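Local coordinates for putative cytoplasmic protein (Salmonella enterica subsp. enterica serovar Typhimurium, PDB 4IQN) that is of unknown function and belongs to the DUF5066 family, whose role has not been characterised, at residues L112-S117 / D211-F216; R121-I126 / Y139-D144. One frame throughout, in Å; residues are numbered along the deposited sequence.

Overall arrangement
Contact 1 (112-117 with 211-216) lies toward the C-terminal end of the fold, with its centre about 21 Å from the centre of the chain, and is partly buried. Contact 2 (121-126 with 139-144) is fully buried, its centre about 10 Å from that of the chain. The first joins a loop to the approach and start of helix 214-217, with two backbone bonds and a run of aromatic rings; the second joins the two strands of one hairpin, with one backbone bond and mostly apolar packing. Their centres stand about 20 Å apart, yet Ser117 O packs 3.3 Å from Leu122 CD1, and Glu210 bonds both Trp116 of contact 1 and Tyr139 of contact 2.

Contact 1: residues L112-S117 / D211-F216; sequences LMPVWS and DYHEAF
A single backbone bridge between Trp116 and Tyr212 ties the loop that precedes strand 124-128 to the residues leading into helix 214-217. His213 N gives a bond to Val115 O (2.9 Å), and Ser117 N reaches Asp211 O at 2.8 Å. The same Asp211 O sits over the centre of one face of the Trp116 indole, with Tyr212 N above the rim of that face, so the ring lies flat on the Asp211-Tyr212 peptide. The far edge of the indole then runs into the Tyr212 ring: CZ3 stands over the centre of the phenol face in a T-shaped pair, planes at 67°. Both polar ends find partners elsewhere, Trp116 NE1 on Glu210 and Tyr212 OH on Ala96 O of helix 93-99.

His213 is the N-cap of the short helix, its ND1 accepting from Ala215 N almost in the imidazole plane at 2.9 Å. With CG anti to N (chi1 -155°), the ring also turns one face to Pro114, whose peptide bond is cis; CG of that proline makes a CH-pi contact 3.9 Å from the imidazole centroid.

Phe216, in the first turn of the helix, receives Val115 CG1 squarely over its face, 4.0 Å from the ring centre. Val115 CG2 meets Phe216 CE1 at 3.9 Å, while Leu112 O approaches the edge of the phenyl in its plane.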
loop_
_atom_site.group_PDB
_atom_site.type_symbol
_atom_site.label_atom_id
_atom_site.label_comp_id
_atom_site.label_asym_id
_atom_site.label_seq_id
_atom_site.Cartn_x
_atom_site.Cartn_y
_atom_site.Cartn_z
ATOM N N LEU A 112 -6.122 -14.847 18.892
ATOM C CA LEU A 112 -7.341 -14.094 18.566
ATOM C C LEU A 112 -7.626 -13.940 17.056
ATOM O O LEU A 112 -8.573 -13.246 16.664
ATOM C CB LEU A 112 -7.310 -12.753 19.300
ATOM C CG LEU A 112 -7.577 -12.899 20.817
ATOM C CD1 LEU A 112 -7.333 -11.585 21.528
ATOM C CD2 LEU A 112 -8.989 -13.388 21.125
HETATM N N MSE A 113 -6.841 -14.638 16.229
HETATM C CA MSE A 113 -7.025 -14.671 14.777
HETATM C C MSE A 113 -8.338 -15.312 14.410
HETATM O O MSE A 113 -8.726 -16.289 15.057
HETATM C CB MSE A 113 -5.803 -15.271 14.074
HETATM C CG MSE A 113 -4.643 -14.282 14.195
HETATM SE SE MSE A 113 -4.754 -12.742 12.974
HETATM C CE MSE A 113 -4.493 -13.708 11.288
ATOM N N PRO A 114 -8.853 -14.993 13.225
ATOM C CA PRO A 114 -8.741 -13.721 12.537
ATOM C C PRO A 114 -9.129 -12.458 13.250
ATOM O O PRO A 114 -10.196 -12.412 13.868
ATOM C CB PRO A 114 -9.620 -13.927 11.303
ATOM C CG PRO A 114 -10.710 -14.813 11.789
ATOM C CD PRO A 114 -10.063 -15.733 12.789
ATOM N N VAL A 115 -8.267 -11.446 13.150
ATOM C CA VAL A 115 -8.573 -10.148 13.758
ATOM C C VAL A 115 -9.437 -9.311 12.809
ATOM O O VAL A 115 -10.492 -8.794 13.196
ATOM C CB VAL A 115 -7.294 -9.416 14.161
ATOM C CG1 VAL A 115 -7.617 -8.010 14.677
ATOM C CG2 VAL A 115 -6.593 -10.168 15.277
ATOM N N TRP A 116 -8.975 -9.159 11.580
ATOM C CA TRP A 116 -9.692 -8.464 10.524
ATOM C C TRP A 116 -10.542 -9.431 9.750
ATOM O O TRP A 116 -10.350 -10.643 9.851
ATOM C CB TRP A 116 -8.693 -7.808 9.581
ATOM C CG TRP A 116 -9.173 -6.612 8.874
ATOM C CD1 TRP A 116 -9.344 -6.463 7.544
ATOM C CD2 TRP A 116 -9.530 -5.327 9.469
ATOM N NE1 TRP A 116 -9.763 -5.183 7.257
ATOM C CE2 TRP A 116 -9.902 -4.482 8.426
ATOM C CE3 TRP A 116 -9.548 -4.845 10.776
ATOM C CZ2 TRP A 116 -10.291 -3.144 8.641
ATOM C CZ3 TRP A 116 -9.959 -3.555 10.998
ATOM C CH2 TRP A 116 -10.321 -2.712 9.930
ATOM N N SER A 117 -11.499 -8.903 9.000
ATOM C CA SER A 117 -12.368 -9.706 8.150
ATOM C C SER A 117 -11.549 -10.605 7.237
ATOM O O SER A 117 -10.473 -10.239 6.799
ATOM C CB SER A 117 -13.235 -8.809 7.285
ATOM O OG SER A 117 -14.016 -9.576 6.377
ATOM N N ASP A 211 -13.329 -4.474 7.997
ATOM C CA ASP A 211 -13.612 -4.199 9.421
ATOM C C ASP A 211 -13.123 -5.404 10.181
ATOM O O ASP A 211 -12.744 -6.451 9.583
ATOM C CB ASP A 211 -15.123 -3.959 9.648
ATOM C CG ASP A 211 -15.438 -3.165 10.964
ATOM O OD1 ASP A 211 -14.557 -2.834 11.790
ATOM O OD2 ASP A 211 -16.624 -2.893 11.186
ATOM N N TYR A 212 -13.119 -5.258 11.488
ATOM C CA TYR A 212 -12.823 -6.311 12.426
ATOM C C TYR A 212 -13.764 -7.457 12.182
ATOM O O TYR A 212 -14.949 -7.282 11.817
ATOM C CB TYR A 212 -12.966 -5.792 13.870
ATOM C CG TYR A 212 -11.847 -4.862 14.244
ATOM C CD1 TYR A 212 -10.636 -5.351 14.730
ATOM C CD2 TYR A 212 -12.000 -3.489 14.113
ATOM C CE1 TYR A 212 -9.597 -4.509 15.051
ATOM C CE2 TYR A 212 -10.965 -2.629 14.439
ATOM C CZ TYR A 212 -9.768 -3.137 14.910
ATOM O OH TYR A 212 -8.723 -2.305 15.224
ATOM N N HIS A 213 -13.228 -8.638 12.366
ATOM C CA HIS A 213 -14.022 -9.881 12.244
ATOM C C HIS A 213 -15.005 -9.993 13.385
ATOM O O HIS A 213 -14.685 -9.682 14.527
ATOM C CB HIS A 213 -13.093 -11.095 12.220
ATOM C CG HIS A 213 -13.677 -12.286 11.528
ATOM N ND1 HIS A 213 -14.724 -13.005 12.047
ATOM C CD2 HIS A 213 -13.361 -12.880 10.354
ATOM C CE1 HIS A 213 -15.025 -14.003 11.235
ATOM N NE2 HIS A 213 -14.199 -13.958 10.206
ATOM N N GLU A 214 -16.210 -10.456 13.082
ATOM C CA GLU A 214 -17.190 -10.747 14.117
ATOM C C GLU A 214 -16.688 -11.706 15.163
ATOM O O GLU A 214 -17.012 -11.561 16.358
ATOM C CB GLU A 214 -18.495 -11.236 13.487
ATOM C CG GLU A 214 -19.209 -10.090 12.778
ATOM C CD GLU A 214 -19.699 -8.985 13.724
ATOM O OE1 GLU A 214 -20.082 -9.297 14.873
ATOM O OE2 GLU A 214 -19.691 -7.802 13.314
ATOM N N ALA A 215 -15.891 -12.691 14.737
ATOM C CA ALA A 215 -15.386 -13.677 15.664
ATOM C C ALA A 215 -14.340 -13.079 16.618
ATOM O O ALA A 215 -14.207 -13.526 17.752
ATOM C CB ALA A 215 -14.852 -14.909 14.924
ATOM N N PHE A 216 -13.634 -12.043 16.181
ATOM C CA PHE A 216 -12.729 -11.325 17.046
ATOM C C PHE A 216 -13.494 -10.630 18.213
ATOM O O PHE A 216 -13.120 -10.767 19.363
ATOM C CB PHE A 216 -11.901 -10.330 16.210
ATOM C CG PHE A 216 -10.990 -9.454 17.008
ATOM C CD1 PHE A 216 -9.818 -9.964 17.553
ATOM C CD2 PHE A 216 -11.262 -8.097 17.164
ATOM C CE1 PHE A 216 -8.953 -9.180 18.247
ATOM C CE2 PHE A 216 -10.376 -7.279 17.882
ATOM C CZ PHE A 216 -9.221 -7.818 18.417
#

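Contact 2: residues R121-I126 / Y139-D144; sequences RLPALI and YITERD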
loop_
_atom_site.group_PDB
_atom_site.type_symbol
_atom_site.label_atom_id
_atom_site.label_comp_id
_atom_site.label_asym_id
_atom_site.label_seq_id
_atom_site.Cartn_x
_atom_site.Cartn_y
_atom_site.Cartn_z
ATOM N N ARG A 121 -14.153 -12.250 -0.794
ATOM C CA ARG A 121 -14.083 -11.197 -1.790
ATOM C C ARG A 121 -12.955 -10.187 -1.570
ATOM O O ARG A 121 -12.661 -9.417 -2.482
ATOM C CB ARG A 121 -15.443 -10.466 -1.897
ATOM C CG ARG A 121 -16.570 -11.426 -2.273
ATOM C CD ARG A 121 -17.835 -10.711 -2.751
ATOM N NE ARG A 121 -18.902 -11.679 -2.952
ATOM C CZ ARG A 121 -20.207 -11.410 -3.010
ATOM N NH1 ARG A 121 -20.648 -10.189 -2.887
ATOM N NH2 ARG A 121 -21.079 -12.386 -3.174
ATOM N N LEU A 122 -12.330 -10.175 -0.394
ATOM C CA LEU A 122 -11.384 -9.073 -0.057
ATOM C C LEU A 122 -10.201 -9.085 -1.039
ATOM O O LEU A 122 -9.698 -10.156 -1.396
ATOM C CB LEU A 122 -10.905 -9.148 1.380
ATOM C CG LEU A 122 -11.916 -8.749 2.466
ATOM C CD1 LEU A 122 -11.412 -9.259 3.817
ATOM C CD2 LEU A 122 -12.133 -7.222 2.471
ATOM N N PRO A 123 -9.790 -7.906 -1.523
ATOM C CA PRO A 123 -8.674 -7.837 -2.433
ATOM C C PRO A 123 -7.360 -7.961 -1.704
ATOM O O PRO A 123 -7.272 -7.724 -0.501
ATOM C CB PRO A 123 -8.778 -6.426 -3.023
ATOM C CG PRO A 123 -9.446 -5.639 -1.958
ATOM C CD PRO A 123 -10.405 -6.576 -1.310
ATOM N N ALA A 124 -6.324 -8.316 -2.446
ATOM C CA ALA A 124 -4.966 -8.324 -1.905
ATOM C C ALA A 124 -4.521 -6.948 -1.488
ATOM O O ALA A 124 -5.066 -5.982 -1.980
ATOM C CB ALA A 124 -3.984 -8.882 -2.915
ATOM N N LEU A 125 -3.529 -6.896 -0.612
ATOM C CA LEU A 125 -2.895 -5.650 -0.170
ATOM C C LEU A 125 -1.403 -5.780 -0.330
ATOM O O LEU A 125 -0.846 -6.826 -0.102
ATOM C CB LEU A 125 -3.179 -5.358 1.320
ATOM C CG LEU A 125 -4.645 -5.276 1.712
ATOM C CD1 LEU A 125 -4.831 -5.237 3.223
ATOM C CD2 LEU A 125 -5.253 -4.051 1.061
ATOM N N ILE A 126 -0.766 -4.682 -0.721
ATOM C CA ILE A 126 0.672 -4.543 -0.660
ATOM C C ILE A 126 0.961 -3.472 0.355
ATOM O O ILE A 126 0.479 -2.324 0.208
ATOM C CB ILE A 126 1.289 -4.157 -2.026
ATOM C CG1 ILE A 126 1.115 -5.273 -3.074
ATOM C CG2 ILE A 126 2.763 -3.841 -1.879
ATOM C CD1 ILE A 126 1.654 -4.874 -4.445
ATOM N N TYR A 139 -4.073 -1.104 -2.780
ATOM C CA TYR A 139 -5.334 -1.861 -2.716
ATOM C C TYR A 139 -5.514 -2.556 -4.040
ATOM O O TYR A 139 -5.832 -1.910 -5.038
ATOM C CB TYR A 139 -6.503 -0.881 -2.455
ATOM C CG TYR A 139 -7.705 -1.483 -1.794
ATOM C CD1 TYR A 139 -7.626 -2.020 -0.509
ATOM C CD2 TYR A 139 -8.947 -1.505 -2.431
ATOM C CE1 TYR A 139 -8.754 -2.586 0.115
ATOM C CE2 TYR A 139 -10.076 -2.071 -1.799
ATOM C CZ TYR A 139 -9.972 -2.612 -0.534
ATOM O OH TYR A 139 -11.094 -3.177 0.098
ATOM N N ILE A 140 -5.291 -3.881 -4.069
ATOM C CA ILE A 140 -5.181 -4.586 -5.339
ATOM C C ILE A 140 -6.564 -5.003 -5.873
ATOM O O ILE A 140 -7.025 -6.106 -5.638
ATOM C CB ILE A 140 -4.282 -5.805 -5.194
ATOM C CG1 ILE A 140 -2.936 -5.449 -4.576
ATOM C CG2 ILE A 140 -4.080 -6.510 -6.552
ATOM C CD1 ILE A 140 -2.088 -4.415 -5.320
ATOM N N THR A 141 -7.229 -4.078 -6.554
ATOM C CA THR A 141 -8.530 -4.298 -7.138
ATOM C C THR A 141 -8.340 -4.276 -8.637
ATOM O O THR A 141 -8.015 -5.315 -9.226
ATOM C CB THR A 141 -9.543 -3.257 -6.661
ATOM O OG1 THR A 141 -8.948 -1.976 -6.773
ATOM C CG2 THR A 141 -9.889 -3.495 -5.215
ATOM N N GLU A 142 -8.458 -3.114 -9.254
ATOM C CA GLU A 142 -8.368 -3.007 -10.713
ATOM C C GLU A 142 -7.441 -1.846 -10.992
ATOM O O GLU A 142 -7.473 -0.844 -10.265
ATOM C CB GLU A 142 -9.743 -2.753 -11.363
ATOM C CG GLU A 142 -10.810 -3.811 -11.116
ATOM C CD GLU A 142 -10.460 -5.173 -11.740
ATOM O OE1 GLU A 142 -9.721 -5.189 -12.754
ATOM O OE2 GLU A 142 -10.913 -6.242 -11.223
ATOM N N ARG A 143 -6.595 -1.993 -12.002
ATOM C CA ARG A 143 -5.754 -0.884 -12.443
ATOM C C ARG A 143 -6.520 0.145 -13.269
ATOM O O ARG A 143 -7.451 -0.165 -13.997
ATOM C CB ARG A 143 -4.558 -1.407 -13.222
ATOM C CG ARG A 143 -3.722 -2.345 -12.383
ATOM C CD ARG A 143 -2.301 -2.529 -12.891
ATOM N NE ARG A 143 -2.263 -2.889 -14.294
ATOM C CZ ARG A 143 -1.175 -2.792 -15.054
ATOM N NH1 ARG A 143 0.010 -2.350 -14.559
ATOM N NH2 ARG A 143 -1.271 -3.131 -16.321
ATOM N N ASP A 144 -6.106 1.394 -13.142
ATOM C CA ASP A 144 -6.706 2.480 -13.837
ATOM C C ASP A 144 -5.995 2.750 -15.152
ATOM O O ASP A 144 -5.180 1.956 -15.597
ATOM C CB ASP A 144 -6.702 3.729 -12.919
ATOM C CG ASP A 144 -5.309 4.260 -12.621
ATOM O OD1 ASP A 144 -4.286 3.908 -13.316
ATOM O OD2 ASP A 144 -5.234 5.040 -11.652
#
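The Pro123 ring and the Tyr139 phenol make the main aromatic contact here, a CH-pi interaction in which Pro123 CG stands 3.7 Å from the ring centroid, displaced over the face toward CZ (3.4 Å). Tyr139 has its CG anti to the backbone nitrogen (chi1 -155°), which carries the phenol toward Pro123, and its hydroxyl is bonded to Glu210.

Apolar packing falls on two sides of the sheet. On the side of Leu125 and Tyr139, Leu125 CD2 comes within 3.5 Å of Tyr139 CD1, the two side chains running alongside each other. On the other side Ala124 CB abuts Ile140 CB at 3.8 Å, and the end of the Ile140 chain continues to Ile126, CD1 to CD1 at 3.9 Å. Pro123 CB also leans on the methyl CG2 of Thr141, whose hydroxyl bonds to Asp203 of helix 190-207.

Among polar contacts, Ile140 N donates to Ala124 O (3.0 Å). Past this bond the second chain bends: Ile140 is the centre of an inverse gamma turn, with a weak bond from Thr141 N back to Tyr139 O. Leu125 and Tyr139 are a non-hydrogen-bonded antiparallel pair, at the open end of the beta hairpin formed by strands 124-128 and 135-140, the first two strands of a four-stranded antiparallel sheet.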